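Local coordinates for protein ficolin-3 (Homo sapiens, PDB 2J5Z) that recognises sugars such as galactose through its fibrinogen-like domain, probably as a soluble innate immune lectin that senses microbial surfaces, at residues A[24-29]-A[42-47]; A[57-62]-A[213-218]. One frame throughout, in Å; residues are numbered along the deposited sequence. Where two conformers were deposited one is given.

Interaction 1: A[24-29]-A[42-47]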
ATOM      1  N   THR A  24      -3.784  13.604  -8.596  1.00 17.21           N
ATOM      2  CA  THR A  24      -2.379  14.005  -8.558  1.00 16.21           C
ATOM      3  C   THR A  24      -1.453  13.162  -7.684  1.00 15.14           C
ATOM      4  O   THR A  24      -0.234  13.398  -7.671  1.00 14.45           O
ATOM      5  CB  THR A  24      -2.261  15.456  -8.091  1.00 16.72           C
ATOM      6  OG1 THR A  24      -3.009  15.602  -6.884  1.00 16.07           O
ATOM      7  CG2 THR A  24      -2.824  16.399  -9.136  1.00 17.73           C
ATOM      8  N   LEU A  25      -1.999  12.192  -6.956  1.00 14.29           N
ATOM      9  CA  LEU A  25      -1.162  11.315  -6.133  1.00 13.96           C
ATOM     10  C   LEU A  25      -0.909   9.976  -6.822  1.00 14.31           C
ATOM     11  O   LEU A  25      -1.852   9.294  -7.219  1.00 13.61           O
ATOM     12  CB  LEU A  25      -1.828  11.069  -4.776  1.00 14.20           C
ATOM     13  CG  LEU A  25      -1.493  12.020  -3.612  1.00 18.09           C
ATOM     14  CD1 LEU A  25      -1.026  13.395  -4.047  1.00 15.51           C
ATOM     15  CD2 LEU A  25      -2.604  12.102  -2.551  1.00 13.46           C
ATOM     16  N   SER A  26       0.352   9.585  -6.950  1.00 13.71           N
ATOM     17  CA  SER A  26       0.646   8.264  -7.523  1.00 13.95           C
ATOM     18  C   SER A  26      -0.003   7.144  -6.722  1.00 14.16           C
ATOM     19  O   SER A  26      -0.107   7.220  -5.495  1.00 14.40           O
ATOM     20  CB  SER A  26       2.158   8.037  -7.593  1.00 14.46           C
ATOM     21  OG  SER A  26       2.774   9.092  -8.303  1.00 15.11           O
ATOM     22  N   GLY A  27      -0.471   6.095  -7.397  1.00 12.75           N
ATOM     23  CA  GLY A  27      -1.051   4.988  -6.657  1.00 12.20           C
ATOM     24  C   GLY A  27      -1.929   4.154  -7.568  1.00 12.62           C
ATOM     25  O   GLY A  27      -1.887   4.317  -8.788  1.00 12.99           O
ATOM     26  N   TRP A  28      -2.753   3.308  -6.968  1.00 12.99           N
ATOM     27  CA  TRP A  28      -3.593   2.370  -7.739  1.00 13.94           C
ATOM     28  C   TRP A  28      -4.931   3.003  -8.138  1.00 14.21           C
ATOM     29  O   TRP A  28      -5.661   3.556  -7.301  1.00 14.14           O
ATOM     30  CB  TRP A  28      -3.776   1.059  -6.965  1.00 14.80           C
ATOM     31  CG  TRP A  28      -2.478   0.313  -6.898  1.00 14.82           C
ATOM     32  CD1 TRP A  28      -1.507   0.429  -5.941  1.00 15.46           C
ATOM     33  CD2 TRP A  28      -1.976  -0.609  -7.873  1.00 15.45           C
ATOM     34  NE1 TRP A  28      -0.439  -0.378  -6.254  1.00 16.08           N
ATOM     35  CE2 TRP A  28      -0.700  -1.031  -7.430  1.00 15.91           C
ATOM     36  CE3 TRP A  28      -2.497  -1.149  -9.055  1.00 13.91           C
ATOM     37  CZ2 TRP A  28       0.077  -1.941  -8.149  1.00 14.74           C
ATOM     38  CZ3 TRP A  28      -1.728  -2.061  -9.766  1.00 14.23           C
ATOM     39  CH2 TRP A  28      -0.457  -2.454  -9.306  1.00 14.78           C
ATOM     40  N   TYR A  29      -5.235   2.932  -9.429  1.00 15.16           N
ATOM     41  CA  TYR A  29      -6.449   3.507  -9.988  1.00 16.49           C
ATOM     42  C   TYR A  29      -7.068   2.493 -10.934  1.00 18.53           C
ATOM     43  O   TYR A  29      -6.372   1.653 -11.463  1.00 19.15           O
ATOM     44  CB  TYR A  29      -6.129   4.745 -10.808  1.00 15.77           C
ATOM     45  CG  TYR A  29      -5.674   5.932  -9.989  1.00 15.71           C
ATOM     46  CD1 TYR A  29      -6.581   6.884  -9.561  1.00 15.52           C
ATOM     47  CD2 TYR A  29      -4.337   6.087  -9.646  1.00 15.47           C
ATOM     48  CE1 TYR A  29      -6.171   7.983  -8.811  1.00 15.96           C
ATOM     49  CE2 TYR A  29      -3.915   7.171  -8.900  1.00 14.98           C
ATOM     50  CZ  TYR A  29      -4.843   8.111  -8.487  1.00 16.25           C
ATOM     51  OH  TYR A  29      -4.436   9.187  -7.736  1.00 17.01           O
ATOM     52  N   PHE A  42      -1.164   0.914 -11.583  1.00 12.84           N
ATOM     53  CA  PHE A  42      -0.421   1.916 -10.816  1.00 12.45           C
ATOM     54  C   PHE A  42      -0.070   3.086 -11.699  1.00 12.48           C
ATOM     55  O   PHE A  42       0.624   2.915 -12.709  1.00 13.84           O
ATOM     56  CB  PHE A  42       0.855   1.330 -10.214  1.00 12.37           C
ATOM     57  CG  PHE A  42       1.545   2.274  -9.273  1.00 13.36           C
ATOM     58  CD1 PHE A  42       1.221   2.277  -7.918  1.00 13.79           C
ATOM     59  CD2 PHE A  42       2.485   3.175  -9.740  1.00 13.87           C
ATOM     60  CE1 PHE A  42       1.835   3.154  -7.043  1.00 13.07           C
ATOM     61  CE2 PHE A  42       3.106   4.073  -8.861  1.00 14.30           C
ATOM     62  CZ  PHE A  42       2.776   4.046  -7.510  1.00 14.60           C
ATOM     63  N   CYS A  43      -0.566   4.270 -11.335  1.00 13.15           N
ATOM     64  CA  CYS A  43      -0.245   5.493 -12.074  1.00 13.20           C
ATOM     65  C   CYS A  43       0.812   6.267 -11.310  1.00 14.80           C
ATOM     66  O   CYS A  43       0.636   6.539 -10.118  1.00 14.47           O
ATOM     67  CB  CYS A  43      -1.470   6.379 -12.207  1.00 14.97           C
ATOM     68  SG  CYS A  43      -2.792   5.703 -13.236  1.00 16.94           S
ATOM     69  N   ASP A  44       1.902   6.604 -11.988  1.00 15.37           N
ATOM     70  CA  ASP A  44       2.900   7.497 -11.391  1.00 16.52           C
ATOM     71  C   ASP A  44       2.533   8.895 -11.848  1.00 17.33           C
ATOM     72  O   ASP A  44       2.639   9.217 -13.030  1.00 16.66           O
ATOM     73  CB  ASP A  44       4.312   7.115 -11.832  1.00 17.26           C
ATOM     74  CG  ASP A  44       5.378   8.047 -11.272  1.00 20.56           C
ATOM     75  OD1 ASP A  44       5.068   9.224 -11.002  1.00 21.35           O
ATOM     76  OD2 ASP A  44       6.533   7.593 -11.108  1.00 23.09           O
ATOM     77  N   MET A  45       2.084   9.719 -10.910  1.00 19.08           N
ATOM     78  CA  MET A  45       1.576  11.040 -11.244  1.00 20.63           C
ATOM     79  C   MET A  45       2.610  12.134 -11.010  1.00 23.30           C
ATOM     80  O   MET A  45       2.288  13.317 -11.093  1.00 23.49           O
ATOM     81  CB  MET A  45       0.327  11.345 -10.419  1.00 19.32           C
ATOM     82  CG  MET A  45      -0.838  10.364 -10.641  1.00 17.59           C
ATOM     83  SD  MET A  45      -1.182  10.173 -12.402  1.00 16.88           S
ATOM     84  CE  MET A  45      -2.910   9.668 -12.333  1.00 14.92           C
ATOM     85  N   ASP A  46       3.854  11.746 -10.741  0.50 24.49           N
ATOM     86  CA  ASP A  46       4.867  12.722 -10.319  0.50 26.61           C
ATOM     87  C   ASP A  46       6.153  12.747 -11.157  0.50 28.02           C
ATOM     88  O   ASP A  46       6.669  13.823 -11.472  0.50 28.67           O
ATOM     89  CB  ASP A  46       5.194  12.544  -8.831  0.50 26.32           C
ATOM     90  CG  ASP A  46       5.640  13.842  -8.171  0.50 26.28           C
ATOM     91  OD1 ASP A  46       6.008  14.784  -8.908  0.50 26.68           O
ATOM     92  OD2 ASP A  46       5.611  13.923  -6.925  0.50 25.22           O
ATOM     93  N   THR A  47       6.681  11.580 -11.514  1.00 29.48           N
ATOM     94  CA  THR A  47       7.913  11.533 -12.287  1.00 32.18           C
ATOM     95  C   THR A  47       7.743  12.041 -13.710  1.00 33.11           C
ATOM     96  O   THR A  47       6.844  11.612 -14.433  1.00 33.84           O
ATOM     97  CB  THR A  47       8.573  10.137 -12.270  1.00 32.61           C
ATOM     98  OG1 THR A  47       8.029   9.330 -13.312  1.00 35.60           O
ATOM     99  CG2 THR A  47       8.371   9.469 -10.928  1.00 33.50           C
TER
HETATM  100  O   HOH W   1       2.569  13.691  -7.894  1.00 29.94           O
HETATM  101  O   HOH W   2       1.044  15.087  -9.201  1.00 32.67           O
HETATM  102  O   HOH W   3       5.284   8.928  -7.630  1.00 21.56           O
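Ser26 OG is gripped by several groups: Met45 N donates to it at 2.8 Å, a water lies 2.6 Å from it, and Gly77 O of a neighbouring subunit adds a weak bond. A chi1 of -55° sets the hydroxyl beside its own backbone N, where it meets the chain just past strand 38-44. Asp44 shapes that turn: OD1 accepts from Asp46 N, an Asx turn, and from Thr47 N, while OD2 makes a salt bridge with Arg217 NH2. Two further waters link Thr24 O to Met45 O, one only weakly at Met45 O. Next to Ser26, Gly27 N bonds to Cys43 O at 3.0 Å and Cys43 N to Gly27 O at 2.9 Å. The Phe42 ring lies against this backbone, Gly27 N over one face and Phe42 CE1 3.4 Å from Gly27 CA. Phe42 CB sits over the six-membered ring of Trp28, while the Phe42 edge points at the face of the five-membered ring, a T-shaped pair with planes at 73°. On the sheet face carrying Cys43, disulfide-bonded to Cys15, the Tyr29 ring meets Cys43 obliquely and Tyr29 OH donates to Leu25 O. This is the open end of antiparallel hairpin 28-32/38-44 in the fibrinogen-like domain.

Interaction 2: A[57-62]-A[213-218]; sequences RRQDGS and YRRVRM
Gln59 lays its CB and CG over one face of the Arg215 guanidinium, with CG offset toward the rim, and its amide plane is turned 41° from that group. Gln59 OE1 comes within 3.3 Å of Arg215 NH2. The guanidinium groups of Arg57 and Arg217 are nearly coplanar, 9° apart, and one water meets the Arg57 group in plane at its edge, accepting from Arg57 NH1 at 2.9 Å and from Arg217 NH1 at 2.8 Å. The two aliphatic chains run side by side, Arg57 CG 4.0 Å from Arg217 CG. Each has an acidic partner: Asp44 and Glu104 hold Arg217, and Glu80 of a neighbouring subunit pairs with Arg57, whose NE also donates to Ser81 O. The backbones that carry them, strands 52-58 and 215-220, pair antiparallel within the central sheet of the fibrinogen-like domain, and Arg214 and Arg215 form a classic beta bulge opposite Glu106. Arg58 and Val216 are the hydrogen-bonded pair, Arg58 N to Val216 O at 2.9 Å and Val216 N to Arg58 O at 3.0 Å. On the other face, Arg58 CB packs on Val216 CB; bends at chi2 and chi3 carry the Arg58 guanidinium away, its NH1 donating to Leu185 O and Gly187 O.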
ATOM      1  N   ARG A  57       7.431  -3.823 -11.938  1.00 12.95           N
ATOM      2  CA  ARG A  57       8.188  -3.213 -10.869  1.00 14.38           C
ATOM      3  C   ARG A  57       8.936  -4.318 -10.136  1.00 14.46           C
ATOM      4  O   ARG A  57       8.344  -5.344  -9.803  1.00 14.54           O
ATOM      5  CB  ARG A  57       7.233  -2.463  -9.931  1.00 16.12           C
ATOM      6  CG  ARG A  57       7.876  -1.639  -8.854  1.00 19.98           C
ATOM      7  CD  ARG A  57       6.864  -0.614  -8.304  1.00 22.03           C
ATOM      8  NE  ARG A  57       5.828  -1.236  -7.484  1.00 21.51           N
ATOM      9  CZ  ARG A  57       4.859  -0.562  -6.874  1.00 23.12           C
ATOM     10  NH1 ARG A  57       4.776   0.753  -7.010  1.00 23.77           N
ATOM     11  NH2 ARG A  57       3.964  -1.200  -6.134  1.00 23.07           N
ATOM     12  N   ARG A  58      10.235  -4.101  -9.932  1.00 13.80           N
ATOM     13  CA  ARG A  58      11.097  -4.975  -9.101  1.00 15.01           C
ATOM     14  C   ARG A  58      11.663  -4.129  -7.965  1.00 15.76           C
ATOM     15  O   ARG A  58      12.032  -2.984  -8.189  1.00 15.38           O
ATOM     16  CB  ARG A  58      12.262  -5.516  -9.923  1.00 14.77           C
ATOM     17  CG  ARG A  58      11.878  -6.313 -11.162  1.00 15.00           C
ATOM     18  CD  ARG A  58      10.880  -7.419 -10.882  1.00 15.58           C
ATOM     19  NE  ARG A  58      11.448  -8.591 -10.181  1.00 16.35           N
ATOM     20  CZ  ARG A  58      12.226  -9.519 -10.732  1.00 17.02           C
ATOM     21  NH1 ARG A  58      12.622  -9.429 -12.006  1.00 17.04           N
ATOM     22  NH2 ARG A  58      12.640 -10.547  -9.989  1.00 16.67           N
ATOM     23  N   GLN A  59      11.744  -4.685  -6.755  1.00 18.71           N
ATOM     24  CA  GLN A  59      12.059  -3.879  -5.563  1.00 21.31           C
ATOM     25  C   GLN A  59      12.782  -4.638  -4.447  1.00 21.69           C
ATOM     26  O   GLN A  59      13.619  -4.064  -3.755  1.00 21.82           O
ATOM     27  CB  GLN A  59      10.774  -3.301  -4.943  1.00 23.36           C
ATOM     28  CG  GLN A  59       9.874  -2.557  -5.883  1.00 28.45           C
ATOM     29  CD  GLN A  59       8.890  -1.680  -5.164  1.00 29.85           C
ATOM     30  OE1 GLN A  59       8.621  -0.553  -5.592  1.00 33.27           O
ATOM     31  NE2 GLN A  59       8.356  -2.171  -4.054  1.00 29.77           N
ATOM     32  N   ASP A  60      12.433  -5.903  -4.246  1.00 22.04           N
ATOM     33  CA  ASP A  60      12.883  -6.612  -3.042  1.00 22.61           C
ATOM     34  C   ASP A  60      12.994  -8.125  -3.178  1.00 23.07           C
ATOM     35  O   ASP A  60      13.438  -8.808  -2.243  1.00 24.25           O
ATOM     36  CB  ASP A  60      11.987  -6.244  -1.841  1.00 22.44           C
ATOM     37  CG  ASP A  60      10.507  -6.560  -2.071  1.00 23.71           C
ATOM     38  OD1 ASP A  60       9.676  -6.096  -1.263  1.00 22.90           O
ATOM     39  OD2 ASP A  60      10.164  -7.266  -3.033  1.00 22.71           O
ATOM     40  N   GLY A  61      12.599  -8.658  -4.327  1.00 21.45           N
ATOM     41  CA  GLY A  61      12.675 -10.089  -4.559  1.00 21.74           C
ATOM     42  C   GLY A  61      11.609 -10.888  -3.829  1.00 22.09           C
ATOM     43  O   GLY A  61      11.731 -12.106  -3.682  1.00 22.28           O
ATOM     44  N   SER A  62      10.555 -10.204  -3.385  1.00 21.46           N
ATOM     45  CA  SER A  62       9.473 -10.864  -2.665  1.00 21.07           C
ATOM     46  C   SER A  62       8.594 -11.718  -3.584  1.00 21.16           C
ATOM     47  O   SER A  62       7.986 -12.686  -3.140  1.00 21.91           O
ATOM     48  CB  SER A  62       8.630  -9.843  -1.889  1.00 21.28           C
ATOM     49  OG  SER A  62       8.003  -8.908  -2.751  1.00 20.68           O
ATOM     50  N   TYR A 213      20.413  -5.017 -11.033  1.00 25.27           N
ATOM     51  CA  TYR A 213      19.879  -3.824 -10.402  1.00 23.59           C
ATOM     52  C   TYR A 213      19.021  -4.183  -9.186  1.00 23.28           C
ATOM     53  O   TYR A 213      18.457  -5.273  -9.117  1.00 23.65           O
ATOM     54  CB  TYR A 213      19.033  -3.044 -11.415  1.00 22.73           C
ATOM     55  CG  TYR A 213      19.865  -2.522 -12.565  1.00 22.68           C
ATOM     56  CD1 TYR A 213      20.443  -1.265 -12.501  1.00 22.05           C
ATOM     57  CD2 TYR A 213      20.104  -3.308 -13.693  1.00 22.36           C
ATOM     58  CE1 TYR A 213      21.220  -0.778 -13.555  1.00 23.33           C
ATOM     59  CE2 TYR A 213      20.884  -2.837 -14.744  1.00 22.79           C
ATOM     60  CZ  TYR A 213      21.437  -1.577 -14.665  1.00 22.55           C
ATOM     61  OH  TYR A 213      22.212  -1.105 -15.700  1.00 23.21           O
ATOM     62  N   ARG A 214      18.942  -3.244  -8.250  0.50 23.30           N
ATOM     63  CA  ARG A 214      18.179  -3.381  -7.009  0.50 23.51           C
ATOM     64  C   ARG A 214      16.689  -3.099  -7.220  0.50 23.24           C
ATOM     65  O   ARG A 214      15.828  -3.768  -6.640  0.50 22.80           O
ATOM     66  CB  ARG A 214      18.755  -2.420  -5.956  0.50 23.99           C
ATOM     67  CG  ARG A 214      17.926  -2.263  -4.688  0.50 25.02           C
ATOM     68  CD  ARG A 214      18.638  -1.373  -3.670  0.50 26.49           C
ATOM     69  NE  ARG A 214      19.723  -2.078  -2.984  0.50 27.82           N
ATOM     70  CZ  ARG A 214      20.663  -1.479  -2.256  0.50 27.55           C
ATOM     71  NH1 ARG A 214      20.659  -0.160  -2.120  0.50 27.29           N
ATOM     72  NH2 ARG A 214      21.610  -2.201  -1.667  0.50 28.22           N
ATOM     73  N   ARG A 215      16.399  -2.102  -8.051  1.00 22.99           N
ATOM     74  CA  ARG A 215      15.025  -1.682  -8.332  1.00 23.25           C
ATOM     75  C   ARG A 215      14.854  -1.376  -9.811  1.00 21.82           C
ATOM     76  O   ARG A 215      15.701  -0.722 -10.416  1.00 21.36           O
ATOM     77  CB  ARG A 215      14.666  -0.432  -7.532  1.00 24.06           C
ATOM     78  CG  ARG A 215      14.819  -0.576  -6.013  1.00 28.50           C
ATOM     79  CD  ARG A 215      14.576   0.755  -5.311  1.00 32.20           C
ATOM     80  NE  ARG A 215      13.238   1.265  -5.588  1.00 34.98           N
ATOM     81  CZ  ARG A 215      12.192   1.104  -4.782  1.00 37.23           C
ATOM     82  NH1 ARG A 215      12.322   0.449  -3.634  1.00 37.82           N
ATOM     83  NH2 ARG A 215      11.013   1.604  -5.122  1.00 38.24           N
ATOM     84  N   VAL A 216      13.748  -1.831 -10.388  1.00 20.75           N
ATOM     85  CA  VAL A 216      13.461  -1.551 -11.792  1.00 19.86           C
ATOM     86  C   VAL A 216      11.992  -1.170 -11.916  1.00 17.36           C
ATOM     87  O   VAL A 216      11.166  -1.691 -11.176  1.00 16.38           O
ATOM     88  CB  VAL A 216      13.700  -2.820 -12.653  1.00 21.00           C
ATOM     89  CG1 VAL A 216      13.295  -2.573 -14.100  1.00 23.65           C
ATOM     90  CG2 VAL A 216      15.165  -3.273 -12.559  1.00 23.29           C
ATOM     91  N   ARG A 217      11.657  -0.276 -12.840  1.00 16.43           N
ATOM     92  CA  ARG A 217      10.247  -0.075 -13.210  1.00 15.98           C
ATOM     93  C   ARG A 217      10.160   0.051 -14.713  1.00 15.11           C
ATOM     94  O   ARG A 217      11.083   0.569 -15.330  1.00 15.83           O
ATOM     95  CB  ARG A 217       9.648   1.184 -12.583  1.00 17.70           C
ATOM     96  CG  ARG A 217       9.661   1.229 -11.054  1.00 20.08           C
ATOM     97  CD  ARG A 217       8.717   2.307 -10.547  1.00 20.68           C
ATOM     98  NE  ARG A 217       9.077   3.661 -10.962  1.00 21.77           N
ATOM     99  CZ  ARG A 217       8.299   4.714 -10.738  1.00 22.11           C
ATOM    100  NH1 ARG A 217       7.142   4.547 -10.114  1.00 21.10           N
ATOM    101  NH2 ARG A 217       8.666   5.928 -11.118  1.00 22.97           N
ATOM    102  N   MET A 218       9.058  -0.426 -15.298  1.00 13.87           N
ATOM    103  CA  MET A 218       8.769  -0.164 -16.716  1.00 12.98           C
ATOM    104  C   MET A 218       7.420   0.525 -16.805  1.00 13.15           C
ATOM    105  O   MET A 218       6.445   0.081 -16.185  1.00 12.26           O
ATOM    106  CB  MET A 218       8.749  -1.466 -17.527  1.00 13.04           C
ATOM    107  CG  MET A 218       9.987  -2.359 -17.334  1.00 14.40           C
ATOM    108  SD  MET A 218       9.897  -3.930 -18.246  1.00 17.02           S
ATOM    109  CE  MET A 218      10.171  -3.393 -19.936  1.00 16.13           C
TER
HETATM  110  O   HOH W   4       6.625   2.674  -8.053  1.00 33.60           O

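Overall arrangement
Interaction 1 closes before interaction 2 opens along the chain, and their centres lie about 17 Å apart. Strand 38-44 of the first and strand 52-58 of the second are neighbours in one antiparallel sheet, where strand 215-220, close to the C-terminus, lies between 52-58 and 101-106 and pairs with both. The two contacts also touch through side chains: Asp44 OD2 and Arg217 NH2 form a 2.7 Å salt bridge, and Phe42 has a cation-pi contact with Arg57. Early and late parts of the sequence are thus tied together within one domain. Both also meet a second subunit of the trimer, mostly through interaction 1, where Leu25 and Ser26 form a parallel beta ladder with a strand of that subunit.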